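Side-chain contacts in probable DNA endonuclease SmrA (Escherichia coli, PDB 3QD7), which cuts DNA as an endonuclease and binds DNA, the piece described here carrying its Smr domain: residues T3-L6 / D7-L10; V57-C60 / R61-V64; H92-I95 / V96-V100. All blocks are in the same frame, centred on the assembly; numbering follows the deposited sequence.

Contact 1 of 3, residues T3-L6 / D7-L10; sequences TLQL and DNFL
Asn8 reaches back to Gln5 with both its backbone and its side chain. Followed outward, the asparagine begins with CB, which rests 3.4 Å from Gln5 OE1 and close to the Gln5 carbonyl oxygen as well. With CG anti to the backbone N (chi1 -164°), the Asn8 side chain runs alongside that of Gln5, pointing the same way. At the tip, Asn8 ND2 gives a hydrogen bond of 2.7 Å to Gln5 OE1. It is almost straight, 175° at the hydrogen, and lies in the carbonyl plane of the glutamine and in the amide plane of the asparagine, although the two amides are turned 52° against each other. The same nitrogen also bonds to the backbone oxygen of Arg61, which gives both of its N-H groups work. The other branch, OD1, accepts from the backbone N of Leu10 at 3.1 Å, in the plane of its carbonyl. An asparagine suits this place because its short amide offers a donor and an acceptor at once; the longer chain of Gln5, bent at chi2, brings OE1 alongside it.

Two backbone bonds close the turn that carries this pair. Asp7 N bonds to Leu4 O at 3.0 Å and Asn8 N to Gln5 O at 3.1 Å. Asp7 CB packs 3.4 Å from Leu4 O, while its OD1 lies 3.8 Å from Leu6 CD1, a loose contact between neighbours at the surface. The i-to-i+3 bonds mark a short 3-10 turn, and the bond from Leu10 N to Asn8 OD1 closes an Asx turn directly after it.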
loop_
_atom_site.group_PDB
_atom_site.type_symbol
_atom_site.label_atom_id
_atom_site.label_comp_id
_atom_site.label_asym_id
_atom_site.label_seq_id
_atom_site.Cartn_x
_atom_site.Cartn_y
_atom_site.Cartn_z
ATOM N N THR A 3 10.182 -5.829 13.850
ATOM C CA THR A 3 8.807 -5.380 13.714
ATOM C C THR A 3 8.291 -5.027 15.123
ATOM O O THR A 3 7.120 -5.260 15.465
ATOM C CB THR A 3 7.897 -6.391 12.956
ATOM O OG1 THR A 3 6.529 -5.979 13.086
ATOM C CG2 THR A 3 8.055 -7.825 13.487
ATOM N N LEU A 4 9.206 -4.491 15.939
ATOM C CA LEU A 4 8.827 -3.772 17.146
ATOM C C LEU A 4 8.239 -2.443 16.731
ATOM O O LEU A 4 8.759 -1.748 15.858
ATOM C CB LEU A 4 10.012 -3.563 18.083
ATOM C CG LEU A 4 10.498 -4.767 18.910
ATOM C CD1 LEU A 4 11.306 -4.268 20.098
ATOM C CD2 LEU A 4 9.351 -5.694 19.376
ATOM N N GLN A 5 7.138 -2.100 17.377
ATOM C CA GLN A 5 6.418 -0.900 17.056
ATOM C C GLN A 5 7.140 0.374 17.485
ATOM O O GLN A 5 6.840 1.452 16.969
ATOM C CB GLN A 5 4.982 -0.999 17.579
ATOM C CG GLN A 5 4.194 -2.156 16.876
ATOM C CD GLN A 5 3.992 -1.915 15.372
ATOM O OE1 GLN A 5 3.924 -0.761 14.918
ATOM N NE2 GLN A 5 3.873 -3.003 14.600
ATOM N N LEU A 6 8.124 0.270 18.378
ATOM C CA LEU A 6 8.959 1.451 18.631
ATOM C C LEU A 6 9.771 1.888 17.405
ATOM O O LEU A 6 10.188 3.044 17.327
ATOM C CB LEU A 6 9.806 1.336 19.906
ATOM C CG LEU A 6 10.635 0.114 20.270
ATOM C CD1 LEU A 6 11.986 0.128 19.612
ATOM C CD2 LEU A 6 10.790 0.112 21.778
ATOM N N ASP A 7 9.948 0.981 16.437
ATOM C CA ASP A 7 10.627 1.267 15.145
ATOM C C ASP A 7 9.700 1.746 14.013
ATOM O O ASP A 7 10.172 2.068 12.918
ATOM C CB ASP A 7 11.365 0.028 14.647
ATOM C CG ASP A 7 12.455 -0.417 15.595
ATOM O OD1 ASP A 7 13.255 0.432 16.044
ATOM O OD2 ASP A 7 12.510 -1.619 15.884
ATOM N N ASN A 8 8.396 1.778 14.286
ATOM C CA ASN A 8 7.376 2.157 13.311
ATOM C C ASN A 8 7.447 3.630 12.968
ATOM O O ASN A 8 6.889 4.475 13.663
ATOM C CB ASN A 8 5.961 1.778 13.800
ATOM C CG ASN A 8 4.924 1.793 12.666
ATOM O OD1 ASN A 8 5.032 2.588 11.731
ATOM N ND2 ASN A 8 3.923 0.909 12.750
ATOM N N PHE A 9 8.115 3.918 11.858
ATOM C CA PHE A 9 8.339 5.290 11.401
ATOM C C PHE A 9 7.194 5.886 10.587
ATOM O O PHE A 9 7.257 7.052 10.182
ATOM C CB PHE A 9 9.655 5.379 10.598
ATOM C CG PHE A 9 9.798 4.325 9.528
ATOM C CD1 PHE A 9 10.734 3.307 9.682
ATOM C CD2 PHE A 9 9.007 4.365 8.353
ATOM C CE1 PHE A 9 10.883 2.317 8.697
ATOM C CE2 PHE A 9 9.150 3.387 7.353
ATOM C CZ PHE A 9 10.087 2.346 7.538
ATOM N N LEU A 10 6.152 5.107 10.334
ATOM C CA LEU A 10 4.977 5.618 9.605
ATOM C C LEU A 10 4.322 6.803 10.345
ATOM O O LEU A 10 4.086 6.741 11.559
ATOM C CB LEU A 10 3.971 4.485 9.359
ATOM C CG LEU A 10 4.544 3.264 8.605
ATOM C CD1 LEU A 10 3.468 2.329 8.177
ATOM C CD2 LEU A 10 5.337 3.695 7.368
#

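Contact 2 of 3, residues V57-C60 / R61-V64; sequences VEEC and RKMV
Charge pairing joins Glu58 and Arg61, whose guanidinium grips the carboxylate side-on, one nitrogen to each oxygen. Arg61 NE meets the syn lone pair of Glu58 OE2 at 2.8 Å, and Arg61 NH2 gives a 3.2 Å hydrogen bond to the syn side of Glu58 OE1. The two planar groups are turned 35° apart, so the fork is not flat: OE1 lies in the guanidinium plane, whereas OE2 stands 21° out of it. Arginine suits the site because the remaining nitrogen, NH1, can bond to the backbone oxygen of Leu10; its bend at chi3 (75°) turns the guanidinium back along Glu58. A second, long salt bridge joins Glu59 OE2 to Lys62 NZ at 3.7 Å.

Van der Waals contact is slight: Met63 SD passes 3.8 Å from Glu59 CG, and the end of the methionine leads away. Small and buried, Cys60 faces Val96 and Trp103 of helix 92-105.

Backbone hydrogen bonds run from Arg61 N to Val57 O, Lys62 N to Glu58 O, Met63 N to Glu59 O and Val64 N to Cys60 O, the last at 2.9 Å. These i-to-i+4 bonds are those of an alpha helix, and the charged pairs on one side with buried Cys60 and Val64 on another make it amphipathic; it links strands 49-51 and 78-82 in a beta-alpha-beta unit of the Smr domain.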
loop_
_atom_site.group_PDB
_atom_site.type_symbol
_atom_site.label_atom_id
_atom_site.label_comp_id
_atom_site.label_asym_id
_atom_site.label_seq_id
_atom_site.Cartn_x
_atom_site.Cartn_y
_atom_site.Cartn_z
ATOM N N VAL A 57 -7.534 3.184 12.190
ATOM C CA VAL A 57 -6.354 3.750 11.524
ATOM C C VAL A 57 -5.023 3.345 12.190
ATOM O O VAL A 57 -4.076 2.981 11.490
ATOM C CB VAL A 57 -6.460 5.304 11.344
ATOM C CG1 VAL A 57 -5.111 5.914 11.001
ATOM C CG2 VAL A 57 -7.469 5.659 10.265
ATOM N N GLU A 58 -4.952 3.386 13.524
ATOM C CA GLU A 58 -3.734 2.985 14.257
ATOM C C GLU A 58 -3.409 1.510 14.059
ATOM O O GLU A 58 -2.245 1.127 13.999
ATOM C CB GLU A 58 -3.878 3.243 15.753
ATOM C CG GLU A 58 -2.658 3.807 16.515
ATOM C CD GLU A 58 -1.336 3.862 15.751
ATOM O OE1 GLU A 58 -0.400 3.118 16.107
ATOM O OE2 GLU A 58 -1.206 4.694 14.826
ATOM N N GLU A 59 -4.436 0.676 13.974
ATOM C CA GLU A 59 -4.215 -0.754 13.692
ATOM C C GLU A 59 -3.686 -0.957 12.268
ATOM O O GLU A 59 -2.814 -1.780 12.057
ATOM C CB GLU A 59 -5.485 -1.572 13.944
ATOM C CG GLU A 59 -5.284 -3.095 13.927
ATOM C CD GLU A 59 -4.520 -3.655 15.168
ATOM O OE1 GLU A 59 -3.993 -4.799 15.101
ATOM O OE2 GLU A 59 -4.452 -2.962 16.208
ATOM N N CYS A 60 -4.219 -0.205 11.303
ATOM C CA CYS A 60 -3.717 -0.205 9.924
ATOM C C CYS A 60 -2.254 0.168 9.886
ATOM O O CYS A 60 -1.489 -0.452 9.168
ATOM C CB CYS A 60 -4.490 0.796 9.043
ATOM S SG CYS A 60 -6.157 0.282 8.631
ATOM N N ARG A 61 -1.868 1.187 10.654
ATOM C CA ARG A 61 -0.472 1.635 10.687
ATOM C C ARG A 61 0.510 0.565 11.216
ATOM O O ARG A 61 1.636 0.429 10.714
ATOM C CB ARG A 61 -0.340 2.924 11.494
ATOM C CG ARG A 61 1.002 3.632 11.311
ATOM C CD ARG A 61 1.110 4.886 12.183
ATOM N NE ARG A 61 1.322 4.473 13.552
ATOM C CZ ARG A 61 2.510 4.436 14.141
ATOM N NH1 ARG A 61 3.594 4.860 13.495
ATOM N NH2 ARG A 61 2.609 3.985 15.382
ATOM N N LYS A 62 0.068 -0.190 12.218
ATOM C CA LYS A 62 0.853 -1.309 12.754
ATOM C C LYS A 62 0.928 -2.496 11.772
ATOM O O LYS A 62 1.984 -3.085 11.594
ATOM C CB LYS A 62 0.291 -1.751 14.122
ATOM C CG LYS A 62 0.265 -0.626 15.180
ATOM C CD LYS A 62 0.105 -1.144 16.638
ATOM C CE LYS A 62 -1.262 -1.752 16.881
ATOM N NZ LYS A 62 -1.666 -1.650 18.310
ATOM N N MET A 63 -0.190 -2.823 11.130
ATOM C CA MET A 63 -0.252 -3.931 10.164
ATOM C C MET A 63 0.573 -3.666 8.891
ATOM O O MET A 63 1.299 -4.522 8.420
ATOM C CB MET A 63 -1.718 -4.211 9.784
ATOM C CG MET A 63 -2.566 -4.743 10.939
ATOM S SD MET A 63 -4.337 -4.674 10.584
ATOM C CE MET A 63 -4.523 -6.168 9.616
ATOM N N VAL A 64 0.462 -2.468 8.344
ATOM C CA VAL A 64 1.195 -2.121 7.118
ATOM C C VAL A 64 2.708 -2.191 7.381
ATOM O O VAL A 64 3.471 -2.762 6.604
ATOM C CB VAL A 64 0.741 -0.694 6.593
ATOM C CG1 VAL A 64 1.670 -0.153 5.500
ATOM C CG2 VAL A 64 -0.731 -0.742 6.116
#

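Contact 3 of 3, residues H92-I95 / V96-V100; sequences HANI and VRSYV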
loop_
_atom_site.group_PDB
_atom_site.type_symbol
_atom_site.label_atom_id
_atom_site.label_comp_id
_atom_site.label_asym_id
_atom_site.label_seq_id
_atom_site.Cartn_x
_atom_site.Cartn_y
_atom_site.Cartn_z
ATOM N N HIS A 92 -14.223 5.989 5.932
ATOM C CA HIS A 92 -13.114 5.344 6.615
ATOM C C HIS A 92 -12.156 4.705 5.625
ATOM O O HIS A 92 -10.934 4.824 5.769
ATOM C CB HIS A 92 -13.631 4.298 7.608
ATOM C CG HIS A 92 -12.540 3.555 8.315
ATOM N ND1 HIS A 92 -11.798 4.114 9.330
ATOM C CD2 HIS A 92 -12.057 2.305 8.141
ATOM C CE1 HIS A 92 -10.910 3.236 9.761
ATOM N NE2 HIS A 92 -11.046 2.129 9.055
ATOM N N ALA A 93 -12.720 4.040 4.617
ATOM C CA ALA A 93 -11.952 3.396 3.546
ATOM C C ALA A 93 -11.031 4.376 2.806
ATOM O O ALA A 93 -9.874 4.052 2.524
ATOM C CB ALA A 93 -12.900 2.710 2.561
ATOM N N ASN A 94 -11.546 5.562 2.485
ATOM C CA ASN A 94 -10.717 6.581 1.842
ATOM C C ASN A 94 -9.652 7.197 2.768
ATOM O O ASN A 94 -8.579 7.592 2.313
ATOM C CB ASN A 94 -11.570 7.707 1.223
ATOM C CG ASN A 94 -10.767 8.525 0.226
ATOM O OD1 ASN A 94 -10.577 9.747 0.375
ATOM N ND2 ASN A 94 -10.248 7.841 -0.777
ATOM N N ILE A 95 -9.972 7.309 4.054
ATOM C CA ILE A 95 -8.991 7.764 5.039
ATOM C C ILE A 95 -7.856 6.735 5.141
ATOM O O ILE A 95 -6.672 7.092 5.085
ATOM C CB ILE A 95 -9.620 8.008 6.438
ATOM C CG1 ILE A 95 -10.652 9.153 6.414
ATOM C CG2 ILE A 95 -8.547 8.302 7.459
ATOM C CD1 ILE A 95 -10.179 10.433 5.753
ATOM N N VAL A 96 -8.229 5.467 5.295
ATOM C CA VAL A 96 -7.275 4.370 5.242
ATOM C C VAL A 96 -6.438 4.389 3.944
ATOM O O VAL A 96 -5.213 4.290 4.011
ATOM C CB VAL A 96 -7.941 2.986 5.434
ATOM C CG1 VAL A 96 -6.904 1.832 5.260
ATOM C CG2 VAL A 96 -8.564 2.891 6.822
ATOM N N ARG A 97 -7.110 4.503 2.794
ATOM C CA ARG A 97 -6.464 4.576 1.493
ATOM C C ARG A 97 -5.444 5.724 1.472
ATOM O O ARG A 97 -4.338 5.579 0.944
ATOM C CB ARG A 97 -7.517 4.781 0.386
ATOM C CG ARG A 97 -6.952 4.598 -1.048
ATOM C CD ARG A 97 -8.014 4.769 -2.127
ATOM N NE ARG A 97 -8.476 6.153 -2.226
ATOM C CZ ARG A 97 -8.382 6.915 -3.311
ATOM N NH1 ARG A 97 -7.846 6.445 -4.447
ATOM N NH2 ARG A 97 -8.831 8.164 -3.251
ATOM N N SER A 98 -5.832 6.872 2.040
ATOM C CA SER A 98 -4.960 8.070 2.022
ATOM C C SER A 98 -3.721 7.894 2.891
ATOM O O SER A 98 -2.626 8.298 2.489
ATOM C CB SER A 98 -5.713 9.344 2.404
ATOM O OG SER A 98 -6.664 9.660 1.427
ATOM N N TYR A 99 -3.892 7.254 4.049
ATOM C CA TYR A 99 -2.758 6.923 4.908
ATOM C C TYR A 99 -1.855 5.919 4.240
ATOM O O TYR A 99 -0.620 6.049 4.325
ATOM C CB TYR A 99 -3.225 6.393 6.265
ATOM C CG TYR A 99 -3.411 7.483 7.298
ATOM C CD1 TYR A 99 -2.346 8.341 7.641
ATOM C CD2 TYR A 99 -4.644 7.670 7.934
ATOM C CE1 TYR A 99 -2.506 9.340 8.595
ATOM C CE2 TYR A 99 -4.821 8.687 8.896
ATOM C CZ TYR A 99 -3.740 9.509 9.214
ATOM O OH TYR A 99 -3.894 10.500 10.138
ATOM N N VAL A 100 -2.451 4.914 3.577
ATOM C CA VAL A 100 -1.633 3.881 2.912
ATOM C C VAL A 100 -0.792 4.542 1.802
ATOM O O VAL A 100 0.391 4.237 1.629
ATOM C CB VAL A 100 -2.493 2.694 2.355
ATOM C CG1 VAL A 100 -1.657 1.812 1.409
ATOM C CG2 VAL A 100 -3.115 1.831 3.502
#
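Helix 92-105 of the Smr domain opens with a CH-pi contact one turn apart, in which Val96 CG2 sits over one face of the His92 imidazole, 3.8 Å from the ring centroid and 25° off its normal. The methyl is displaced toward the rim and comes nearest NE2, at 3.4 Å. His92 has CG anti to its backbone N (chi1 178°), which lays the face of the ring against Val96 CG2; NE2 also bonds to the backbone oxygen of Gln55. A flat ring with a polar edge can therefore serve both neighbours. The next apolar pair, Ile95 and Tyr99, runs side by side in the same direction, with Ile95 CG2 4.0 Å from Tyr99 CD2. Together these side chains form the face that the helix turns to helix 57-73, where Ile95 and Tyr99 touch Val57.

Another part of the helix meets the loop of residues 17-22. Ser98 is short enough to fold OG onto its own helix: OG and N both donate to Asn94 O, at 3.0 Å and 2.9 Å, from opposite faces of the carbonyl plane. OG in addition accepts from the backbone N of Ile18. Beside it, the Arg97 guanidinium, its edge turned to the Asn94 amide, sends NH1 to the oxygen of Gln22 and NH2 to that of Pro19. A leucine in place of Arg97 would probably leave these loop carbonyls without their donors and the loop less firmly tied to the helix. Backbone bonds from Val96 N to His92 O and from Arg97 N to Ala93 O, both 2.8 Å, are the alpha-helical i-to-i+4 bonds of this first turn.

How the contacts relate
From the N terminus the three contacts follow in series, none nested in or crossing another, and each closes only a local turn. Contact 1 shapes the N-terminal segment before strand 25-27, and that segment lies against helix 57-73, touching contact 2 at Arg61 and Lys62. Contact 2 thus stands between the others: on its other flank Val57 CG1 packs 3.5 Å from Tyr99 CE2 of contact 3. Contacts 1 and 3 do not touch, their nearest atoms being about 7 Å apart. Together they join the N-terminal segment to two neighbouring helices of the alpha/beta Smr domain.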